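Local structure of putative aminopeptidase (Leishmania major, 5NTH) at residues H275-A286 with S347-L358; T97-P105 with S119-S130. The protein probably removes amino-terminal residues from peptides as a manganese-dependent leucyl aminopeptidase of the M17 family, and here holds the inhibitor actinonin. One frame throughout, in Å; residues are numbered along the deposited sequence.

Contact 1 (H275-A286 with S347-L358)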
loop_
_atom_site.group_PDB
_atom_site.type_symbol
_atom_site.label_atom_id
_atom_site.label_comp_id
_atom_site.label_asym_id
_atom_site.label_seq_id
_atom_site.Cartn_x
_atom_site.Cartn_y
_atom_site.Cartn_z
ATOM N N HIS A 275 -33.700 0.401 -12.436
ATOM C CA HIS A 275 -34.673 0.753 -13.469
ATOM C C HIS A 275 -33.971 0.963 -14.789
ATOM O O HIS A 275 -32.932 1.623 -14.849
ATOM C CB HIS A 275 -35.372 2.098 -13.228
ATOM C CG HIS A 275 -36.104 2.223 -11.933
ATOM N ND1 HIS A 275 -35.466 2.243 -10.714
ATOM C CD2 HIS A 275 -37.415 2.455 -11.677
ATOM C CE1 HIS A 275 -36.363 2.421 -9.758
ATOM N NE2 HIS A 275 -37.553 2.561 -10.316
ATOM N N LEU A 276 -34.579 0.454 -15.852
ATOM C CA LEU A 276 -34.352 1.028 -17.162
ATOM C C LEU A 276 -35.516 1.953 -17.449
ATOM O O LEU A 276 -36.671 1.547 -17.438
ATOM C CB LEU A 276 -34.190 -0.037 -18.236
ATOM C CG LEU A 276 -32.775 -0.614 -18.302
ATOM C CD1 LEU A 276 -32.782 -1.818 -19.200
ATOM C CD2 LEU A 276 -31.770 0.384 -18.849
ATOM N N VAL A 277 -35.203 3.216 -17.658
ATOM C CA VAL A 277 -36.217 4.197 -17.917
ATOM C C VAL A 277 -35.865 4.805 -19.260
ATOM O O VAL A 277 -34.730 5.272 -19.447
ATOM C CB VAL A 277 -36.219 5.294 -16.852
ATOM C CG1 VAL A 277 -37.377 6.260 -17.092
ATOM C CG2 VAL A 277 -36.288 4.690 -15.459
ATOM N N THR A 278 -36.833 4.786 -20.182
ATOM C CA THR A 278 -36.644 5.340 -21.498
ATOM C C THR A 278 -37.783 6.283 -21.838
ATOM O O THR A 278 -38.957 5.924 -21.713
ATOM C CB THR A 278 -36.574 4.273 -22.576
ATOM O OG1 THR A 278 -35.390 3.492 -22.399
ATOM C CG2 THR A 278 -36.547 4.941 -23.972
ATOM N N LEU A 279 -37.410 7.487 -22.274
ATOM C CA LEU A 279 -38.334 8.494 -22.773
ATOM C C LEU A 279 -38.071 8.612 -24.246
ATOM O O LEU A 279 -36.911 8.569 -24.668
ATOM C CB LEU A 279 -38.084 9.853 -22.113
ATOM C CG LEU A 279 -38.712 10.030 -20.733
ATOM C CD1 LEU A 279 -38.080 9.101 -19.715
ATOM C CD2 LEU A 279 -38.623 11.475 -20.260
ATOM N N ARG A 280 -39.135 8.772 -25.028
ATOM C CA ARG A 280 -38.996 8.925 -26.481
ATOM C C ARG A 280 -40.103 9.790 -27.101
ATOM O O ARG A 280 -41.273 9.688 -26.718
ATOM C CB ARG A 280 -38.968 7.559 -27.148
ATOM C CG ARG A 280 -40.220 6.730 -26.865
ATOM C CD ARG A 280 -40.400 5.575 -27.841
ATOM N NE ARG A 280 -40.174 5.987 -29.251
ATOM C CZ ARG A 280 -41.098 6.208 -30.190
ATOM N NH1 ARG A 280 -42.397 6.072 -29.939
ATOM N NH2 ARG A 280 -40.702 6.567 -31.405
ATOM N N TYR A 281 -39.702 10.617 -28.066
ATOM C CA TYR A 281 -40.595 11.501 -28.819
ATOM C C TYR A 281 -40.454 11.201 -30.295
ATOM O O TYR A 281 -39.316 11.116 -30.790
ATOM C CB TYR A 281 -40.211 12.958 -28.596
ATOM C CG TYR A 281 -41.211 14.012 -29.051
ATOM C CD1 TYR A 281 -42.529 14.006 -28.607
ATOM C CD2 TYR A 281 -40.806 15.071 -29.859
ATOM C CE1 TYR A 281 -43.431 15.019 -28.991
ATOM C CE2 TYR A 281 -41.684 16.088 -30.262
ATOM C CZ TYR A 281 -43.009 16.065 -29.833
ATOM O OH TYR A 281 -43.881 17.079 -30.231
ATOM N N ARG A 282 -41.604 10.998 -30.961
ATOM C CA ARG A 282 -41.711 11.138 -32.412
ATOM C C ARG A 282 -42.007 12.594 -32.722
ATOM O O ARG A 282 -42.984 13.175 -32.218
ATOM C CB ARG A 282 -42.803 10.267 -33.036
ATOM C CG ARG A 282 -42.875 10.357 -34.598
ATOM C CD ARG A 282 -43.828 9.334 -35.238
ATOM N NE ARG A 282 -43.773 8.114 -34.413
ATOM C CZ ARG A 282 -43.198 6.939 -34.717
ATOM N NH1 ARG A 282 -43.207 5.976 -33.784
ATOM N NH2 ARG A 282 -42.650 6.693 -35.919
ATOM N N ASN A 283 -41.162 13.167 -33.573
ATOM C CA ASN A 283 -41.286 14.550 -33.986
ATOM C C ASN A 283 -42.391 14.643 -35.047
ATOM O O ASN A 283 -42.271 14.029 -36.124
ATOM C CB ASN A 283 -39.944 15.050 -34.524
ATOM C CG ASN A 283 -39.960 16.520 -34.852
ATOM O OD1 ASN A 283 -40.982 17.198 -34.695
ATOM N ND2 ASN A 283 -38.821 17.030 -35.315
ATOM N N PRO A 284 -43.466 15.404 -34.753
ATOM C CA PRO A 284 -44.509 15.509 -35.766
ATOM C C PRO A 284 -44.079 16.289 -36.990
ATOM O O PRO A 284 -44.624 16.029 -38.052
ATOM C CB PRO A 284 -45.653 16.248 -35.057
ATOM C CG PRO A 284 -45.258 16.385 -33.619
ATOM C CD PRO A 284 -43.767 16.220 -33.561
ATOM N N ASN A 285 -43.124 17.219 -36.860
ATOM C CA ASN A 285 -42.643 18.024 -38.003
ATOM C C ASN A 285 -41.349 17.504 -38.629
ATOM O O ASN A 285 -40.557 18.264 -39.183
ATOM C CB ASN A 285 -42.450 19.487 -37.597
ATOM C CG ASN A 285 -43.607 20.024 -36.792
ATOM O OD1 ASN A 285 -43.429 20.411 -35.640
ATOM N ND2 ASN A 285 -44.808 20.024 -37.377
ATOM N N ALA A 286 -41.141 16.207 -38.554
ATOM C CA ALA A 286 -39.963 15.611 -39.132
ATOM C C ALA A 286 -40.012 15.689 -40.656
ATOM O O ALA A 286 -41.033 15.328 -41.245
ATOM C CB ALA A 286 -39.864 14.158 -38.706
ATOM N N SER A 347 -35.759 19.589 -37.415
ATOM C CA SER A 347 -36.592 18.971 -38.480
ATOM C C SER A 347 -36.010 17.664 -39.050
ATOM O O SER A 347 -36.734 16.775 -39.462
ATOM C CB SER A 347 -36.856 19.981 -39.613
ATOM O OG SER A 347 -35.644 20.400 -40.223
ATOM N N HIS A 348 -34.692 17.564 -39.004
ATOM C CA HIS A 348 -33.912 16.439 -39.519
ATOM C C HIS A 348 -33.825 15.295 -38.467
ATOM O O HIS A 348 -32.955 14.417 -38.567
ATOM C CB HIS A 348 -32.503 16.944 -39.873
ATOM C CG HIS A 348 -31.809 17.572 -38.702
ATOM N ND1 HIS A 348 -32.116 18.842 -38.246
ATOM C CD2 HIS A 348 -30.917 17.063 -37.819
ATOM C CE1 HIS A 348 -31.415 19.101 -37.159
ATOM N NE2 HIS A 348 -30.670 18.045 -36.886
ATOM N N ILE A 349 -34.710 15.300 -37.468
ATOM C CA ILE A 349 -34.747 14.248 -36.484
ATOM C C ILE A 349 -36.176 13.739 -36.399
ATOM O O ILE A 349 -37.092 14.512 -36.130
ATOM C CB ILE A 349 -34.212 14.761 -35.112
ATOM C CG1 ILE A 349 -32.701 15.075 -35.246
ATOM C CG2 ILE A 349 -34.468 13.733 -33.990
ATOM C CD1 ILE A 349 -32.029 15.535 -33.977
ATOM N N ALA A 350 -36.342 12.438 -36.614
ATOM C CA ALA A 350 -37.664 11.799 -36.631
ATOM C C ALA A 350 -38.058 11.262 -35.273
ATOM O O ALA A 350 -39.123 11.593 -34.769
ATOM C CB ALA A 350 -37.686 10.669 -37.653
ATOM N N ASN A 351 -37.208 10.399 -34.708
ATOM C CA ASN A 351 -37.392 9.877 -33.355
ATOM C C ASN A 351 -36.216 10.095 -32.455
ATOM O O ASN A 351 -35.092 9.788 -32.844
ATOM C CB ASN A 351 -37.591 8.387 -33.404
ATOM C CG ASN A 351 -38.872 8.025 -34.067
ATOM O OD1 ASN A 351 -39.945 8.216 -33.484
ATOM N ND2 ASN A 351 -38.785 7.520 -35.296
ATOM N N ILE A 352 -36.477 10.595 -31.245
ATOM C CA ILE A 352 -35.430 10.665 -30.232
ATOM C C ILE A 352 -35.837 9.900 -28.991
ATOM O O ILE A 352 -36.985 9.937 -28.560
ATOM C CB ILE A 352 -35.006 12.105 -29.904
ATOM C CG1 ILE A 352 -33.747 12.097 -29.021
ATOM C CG2 ILE A 352 -36.138 12.885 -29.262
ATOM C CD1 ILE A 352 -32.980 13.407 -29.041
ATOM N N SER A 353 -34.857 9.215 -28.424
ATOM C CA SER A 353 -35.060 8.254 -27.344
ATOM C C SER A 353 -33.991 8.545 -26.318
ATOM O O SER A 353 -32.863 8.867 -26.671
ATOM C CB SER A 353 -34.879 6.883 -27.961
ATOM O OG SER A 353 -34.636 5.875 -27.029
ATOM N N VAL A 354 -34.323 8.498 -25.048
ATOM C CA VAL A 354 -33.258 8.555 -24.026
ATOM C C VAL A 354 -33.495 7.453 -23.029
ATOM O O VAL A 354 -34.606 7.318 -22.532
ATOM C CB VAL A 354 -33.107 9.931 -23.322
ATOM C CG1 VAL A 354 -34.411 10.422 -22.686
ATOM C CG2 VAL A 354 -31.978 9.872 -22.290
ATOM N N THR A 355 -32.448 6.668 -22.769
ATOM C CA THR A 355 -32.529 5.533 -21.863
ATOM C C THR A 355 -31.632 5.761 -20.635
ATOM O O THR A 355 -30.421 5.920 -20.736
ATOM C CB THR A 355 -32.178 4.224 -22.588
ATOM O OG1 THR A 355 -33.164 3.968 -23.594
ATOM C CG2 THR A 355 -32.169 3.045 -21.620
ATOM N N LEU A 356 -32.253 5.771 -19.474
ATOM C CA LEU A 356 -31.526 5.918 -18.233
ATOM C C LEU A 356 -31.277 4.582 -17.601
ATOM O O LEU A 356 -32.228 3.869 -17.253
ATOM C CB LEU A 356 -32.314 6.787 -17.279
ATOM C CG LEU A 356 -32.686 8.095 -17.947
ATOM C CD1 LEU A 356 -33.587 8.895 -17.021
ATOM C CD2 LEU A 356 -31.420 8.866 -18.297
ATOM N N CYS A 357 -30.001 4.251 -17.433
ATOM C CA CYS A 357 -29.648 2.988 -16.796
ATOM C C CYS A 357 -29.462 3.180 -15.311
ATOM O O CYS A 357 -28.356 3.451 -14.880
ATOM C CB CYS A 357 -28.380 2.436 -17.404
ATOM S SG CYS A 357 -28.471 2.298 -19.193
ATOM N N LEU A 358 -30.534 3.012 -14.537
ATOM C CA LEU A 358 -30.549 3.395 -13.119
ATOM C C LEU A 358 -30.268 2.256 -12.185
ATOM O O LEU A 358 -30.859 1.201 -12.357
ATOM C CB LEU A 358 -31.905 3.964 -12.727
ATOM C CG LEU A 358 -32.353 5.133 -13.582
ATOM C CD1 LEU A 358 -33.644 5.687 -13.030
ATOM C CD2 LEU A 358 -31.290 6.219 -13.619
#

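Contact 2 (T97-P105 with S119-S130)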
loop_
_atom_site.group_PDB
_atom_site.type_symbol
_atom_site.label_atom_id
_atom_site.label_comp_id
_atom_site.label_asym_id
_atom_site.label_seq_id
_atom_site.Cartn_x
_atom_site.Cartn_y
_atom_site.Cartn_z
ATOM N N THR A 97 -21.429 50.788 -8.175
ATOM C CA THR A 97 -21.693 49.547 -8.897
ATOM C C THR A 97 -20.383 48.776 -8.913
ATOM O O THR A 97 -19.312 49.385 -9.031
ATOM C CB THR A 97 -22.148 49.859 -10.343
ATOM O OG1 THR A 97 -23.380 50.576 -10.315
ATOM C CG2 THR A 97 -22.351 48.601 -11.199
ATOM N N GLU A 98 -20.433 47.457 -8.779
ATOM C CA GLU A 98 -19.195 46.695 -8.851
ATOM C C GLU A 98 -18.991 46.258 -10.301
ATOM O O GLU A 98 -19.852 45.603 -10.910
ATOM C CB GLU A 98 -19.205 45.496 -7.894
ATOM C CG GLU A 98 -17.852 44.794 -7.745
ATOM C CD GLU A 98 -17.830 43.769 -6.613
ATOM O OE1 GLU A 98 -18.186 42.617 -6.877
ATOM O OE2 GLU A 98 -17.437 44.110 -5.461
ATOM N N VAL A 99 -17.844 46.641 -10.842
ATOM C CA VAL A 99 -17.457 46.251 -12.180
ATOM C C VAL A 99 -16.190 45.400 -12.170
ATOM O O VAL A 99 -15.121 45.836 -11.685
ATOM C CB VAL A 99 -17.201 47.469 -13.067
ATOM C CG1 VAL A 99 -17.046 47.036 -14.523
ATOM C CG2 VAL A 99 -18.356 48.437 -12.933
ATOM N N MET A 100 -16.301 44.206 -12.746
ATOM C CA MET A 100 -15.160 43.330 -12.898
ATOM C C MET A 100 -14.921 43.144 -14.397
ATOM O O MET A 100 -15.849 42.997 -15.186
ATOM C CB MET A 100 -15.389 42.029 -12.097
ATOM C CG MET A 100 -14.469 40.864 -12.466
ATOM S SD MET A 100 -14.464 39.395 -11.380
ATOM C CE MET A 100 -13.864 38.119 -12.517
ATOM N N VAL A 101 -13.658 43.203 -14.772
ATOM C CA VAL A 101 -13.259 43.212 -16.150
ATOM C C VAL A 101 -12.224 42.123 -16.366
ATOM O O VAL A 101 -11.129 42.202 -15.780
ATOM C CB VAL A 101 -12.608 44.538 -16.505
ATOM C CG1 VAL A 101 -11.881 44.463 -17.855
ATOM C CG2 VAL A 101 -13.656 45.634 -16.524
ATOM N N THR A 102 -12.535 41.161 -17.255
ATOM C CA THR A 102 -11.684 39.996 -17.459
ATOM C C THR A 102 -11.380 39.747 -18.924
ATOM O O THR A 102 -12.266 39.513 -19.736
ATOM C CB THR A 102 -12.291 38.718 -16.813
ATOM O OG1 THR A 102 -12.495 38.932 -15.411
ATOM C CG2 THR A 102 -11.358 37.526 -16.963
ATOM N N ALA A 103 -10.091 39.747 -19.233
ATOM C CA ALA A 103 -9.610 39.380 -20.544
ATOM C C ALA A 103 -9.435 37.863 -20.650
ATOM O O ALA A 103 -8.837 37.216 -19.770
ATOM C CB ALA A 103 -8.298 40.066 -20.816
ATOM N N LEU A 104 -9.954 37.315 -21.747
ATOM C CA LEU A 104 -9.771 35.934 -22.060
ATOM C C LEU A 104 -8.327 35.756 -22.465
ATOM O O LEU A 104 -7.635 36.736 -22.743
ATOM C CB LEU A 104 -10.688 35.492 -23.184
ATOM C CG LEU A 104 -12.201 35.694 -22.946
ATOM C CD1 LEU A 104 -12.990 35.525 -24.250
ATOM C CD2 LEU A 104 -12.762 34.819 -21.820
ATOM N N PRO A 105 -7.852 34.496 -22.471
ATOM C CA PRO A 105 -6.458 34.244 -22.829
ATOM C C PRO A 105 -6.134 34.496 -24.295
ATOM O O PRO A 105 -7.008 34.385 -25.197
ATOM C CB PRO A 105 -6.267 32.760 -22.481
ATOM C CG PRO A 105 -7.341 32.465 -21.475
ATOM C CD PRO A 105 -8.498 33.250 -21.996
ATOM N N SER A 119 -12.589 29.953 -19.766
ATOM C CA SER A 119 -12.234 31.187 -19.106
ATOM C C SER A 119 -13.471 32.017 -18.758
ATOM O O SER A 119 -13.521 32.672 -17.727
ATOM C CB SER A 119 -11.275 31.954 -19.994
ATOM O OG SER A 119 -10.094 31.189 -20.160
ATOM N N MET A 120 -14.480 31.952 -19.615
ATOM C CA MET A 120 -15.752 32.635 -19.372
ATOM C C MET A 120 -16.379 32.116 -18.102
ATOM O O MET A 120 -16.819 32.887 -17.277
ATOM C CB MET A 120 -16.741 32.411 -20.518
ATOM C CG MET A 120 -16.410 33.141 -21.800
ATOM S SD MET A 120 -17.726 33.040 -23.058
ATOM C CE MET A 120 -16.982 34.125 -24.285
ATOM N N SER A 121 -16.418 30.799 -17.976
ATOM C CA SER A 121 -16.890 30.152 -16.759
ATOM C C SER A 121 -16.062 30.521 -15.510
ATOM O O SER A 121 -16.638 30.819 -14.460
ATOM C CB SER A 121 -16.970 28.639 -16.976
ATOM O OG SER A 121 -18.210 28.325 -17.594
ATOM N N GLU A 122 -14.737 30.516 -15.615
ATOM C CA GLU A 122 -13.900 30.917 -14.485
ATOM C C GLU A 122 -14.175 32.360 -14.116
ATOM O O GLU A 122 -14.192 32.699 -12.945
ATOM C CB GLU A 122 -12.401 30.741 -14.758
ATOM C CG GLU A 122 -11.916 29.286 -14.746
ATOM C CD GLU A 122 -10.432 29.105 -15.122
ATOM O OE1 GLU A 122 -9.702 30.117 -15.303
ATOM O OE2 GLU A 122 -9.993 27.934 -15.230
ATOM N N ALA A 123 -14.398 33.208 -15.109
ATOM C CA ALA A 123 -14.566 34.620 -14.857
ATOM C C ALA A 123 -15.940 34.928 -14.269
ATOM O O ALA A 123 -16.056 35.743 -13.324
ATOM C CB ALA A 123 -14.359 35.389 -16.130
ATOM N N VAL A 124 -16.978 34.290 -14.814
ATOM C CA VAL A 124 -18.317 34.375 -14.236
ATOM C C VAL A 124 -18.297 33.961 -12.761
ATOM O O VAL A 124 -18.686 34.733 -11.901
ATOM C CB VAL A 124 -19.343 33.545 -15.031
ATOM C CG1 VAL A 124 -20.647 33.364 -14.264
ATOM C CG2 VAL A 124 -19.638 34.234 -16.355
ATOM N N ALA A 125 -17.787 32.773 -12.477
ATOM C CA ALA A 125 -17.832 32.196 -11.143
ATOM C C ALA A 125 -17.276 33.105 -10.099
ATOM O O ALA A 125 -17.810 33.175 -9.010
ATOM C CB ALA A 125 -17.050 30.891 -11.116
ATOM N N ALA A 126 -16.179 33.763 -10.444
ATOM C CA ALA A 126 -15.500 34.670 -9.553
ATOM C C ALA A 126 -16.269 35.997 -9.352
ATOM O O ALA A 126 -16.077 36.680 -8.364
ATOM C CB ALA A 126 -14.099 34.947 -10.070
ATOM N N ALA A 127 -17.125 36.374 -10.282
ATOM C CA ALA A 127 -17.938 37.579 -10.135
ATOM C C ALA A 127 -19.192 37.327 -9.319
ATOM O O ALA A 127 -19.746 38.255 -8.703
ATOM C CB ALA A 127 -18.325 38.113 -11.503
ATOM N N CYS A 128 -19.660 36.084 -9.305
ATOM C CA CYS A 128 -20.898 35.789 -8.597
ATOM C C CYS A 128 -20.671 35.811 -7.082
ATOM O O CYS A 128 -21.639 35.910 -6.318
ATOM C CB CYS A 128 -21.497 34.448 -9.034
ATOM S SG CYS A 128 -21.911 34.342 -10.783
ATOM N N GLY A 129 -19.415 35.724 -6.638
ATOM C CA GLY A 129 -19.141 35.502 -5.217
ATOM C C GLY A 129 -19.536 36.628 -4.273
ATOM O O GLY A 129 -19.667 36.409 -3.058
ATOM N N SER A 130 -19.697 37.828 -4.846
ATOM C CA SER A 130 -20.026 39.051 -4.102
ATOM C C SER A 130 -21.457 39.539 -4.373
ATOM O O SER A 130 -21.833 40.607 -3.927
ATOM C CB SER A 130 -19.007 40.143 -4.457
ATOM O OG SER A 130 -18.745 40.083 -5.852
#

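Contact 1 (H275-A286 with S347-L358)
Strands 275-282 and 351-358 are antiparallel neighbours in the mixed central sheet of the M17 catalytic domain, and they touch along their whole length from His275 against Leu358 to Arg282 against Asn351. Hydrogen-bonded pairs alternate with non-hydrogen-bonded ones; at Tyr281 and Ile352, for instance, the Tyr281 N to Ile352 O bond is 2.8 Å long. Val277, Leu279, Ile352, Val354, Leu356 and Leu358 line one face with branched apolar side chains; helix 323-341 packs on this face, with Phe332 against Val354 and Ser325 against Leu356. Across the strands Val277 CG2 meets Leu358 CD1 at 3.7 Å, a diagonal contact. The other face is more polar. In its middle Thr278 OG1 and Thr355 OG1 share a hydrogen bond of 2.6 Å; both threonines set the hydroxyl opposite the carbonyl carbon (chi1 -67° and -65°), which turns the two oxygens together. Tyr401 of helix 391-404 lies against this pair. Further along, Asn351 OD1 sits 3.7 Å above the centre of the Arg282 guanidinium, while Arg280 approaches the same oxygen with NH2 at 2.8 Å, at an angle too poor for a hydrogen bond. Asn351 ND2 is hydrogen-bonded to Asn292 OD1. Past the strand end, Asn283 ND2 donates to Ile349 O at 3.2 Å, and its OD1 accepts from Asn285 N in an Asx turn. One hydrogen bond thus gives each buried threonine hydroxyl a polar partner within the sheet, and the Asn351 oxygen, with the long, weak ion pairs of both arginines to Asp407, probably eases their closeness.

Contact 2 (T97-P105 with S119-S130)
Met100 and Thr102 of strand 97-103 face the small side chains of helix 119-127, and this apolar centre joins sheet to helix in the N-terminal domain. The segments run nearly antiparallel, at 163°, with their axes 9.5 Å apart. Alanines on the helix permit that approach: Ala123 CB rests 3.8 Å from Thr102 CG2, the methyl being used here while Thr102 OG1 is hydrogen-bonded to Thr83 OG1. Met100 is stretched out, with CG opposite its backbone N (chi1 164°) and the later torsions also extended, and this carries its tip along the helix surface. Its CE comes 3.3 Å from the backbone oxygen Ala123 O, a contact and not a hydrogen bond, and lies 4.0 Å from Ala126 CB; SD is near Ala127 CB. The long unbranched chain thus lies against the low surface made by these three alanines. Towards the start of the helix, Leu104 reaches in with one branch, CD2, which packs at 3.7 Å from Ser119 CB and also touches Met120 CG. Pro105 lies alongside the same serine, its CD 3.2 Å from Ser119 OG, a close van der Waals approach suited to the short serine side chain. The polar edge is at the far end, where Ser130 OG donates to Glu98 OE1 over 2.8 Å, and OE1 accepts with its syn lone pair. That oxygen also has a weak hydrogen bond with His46. Strand 97-103 lies between strands 46-51 and 83-88, and the helix extends over neighbouring strands too: Val124 touches Leu48 of strand 46-51, whereas Met120 and Ala127 reach strand 137-142.

How the contacts relate
Contact 2 comes first along the chain and closes before contact 1 opens, so the two are in series. Their centres lie 38 Å apart, on opposite sides of the chain's centre, and their nearest atoms are about 23 Å from each other. They share no sheet: 97-105 with 119-130 joins a helix to the six-stranded sheet of the N-terminal domain, whereas 275-286 with 347-358 pairs two strands within the eight-stranded sheet of the catalytic domain. Contact 1 leads towards the active site, Cys357 being about 6 Å from the manganese ligand Lys298 between side chains. Contact 2 lies away from the metals and is a partly buried helix-on-sheet interface of the N-terminal domain.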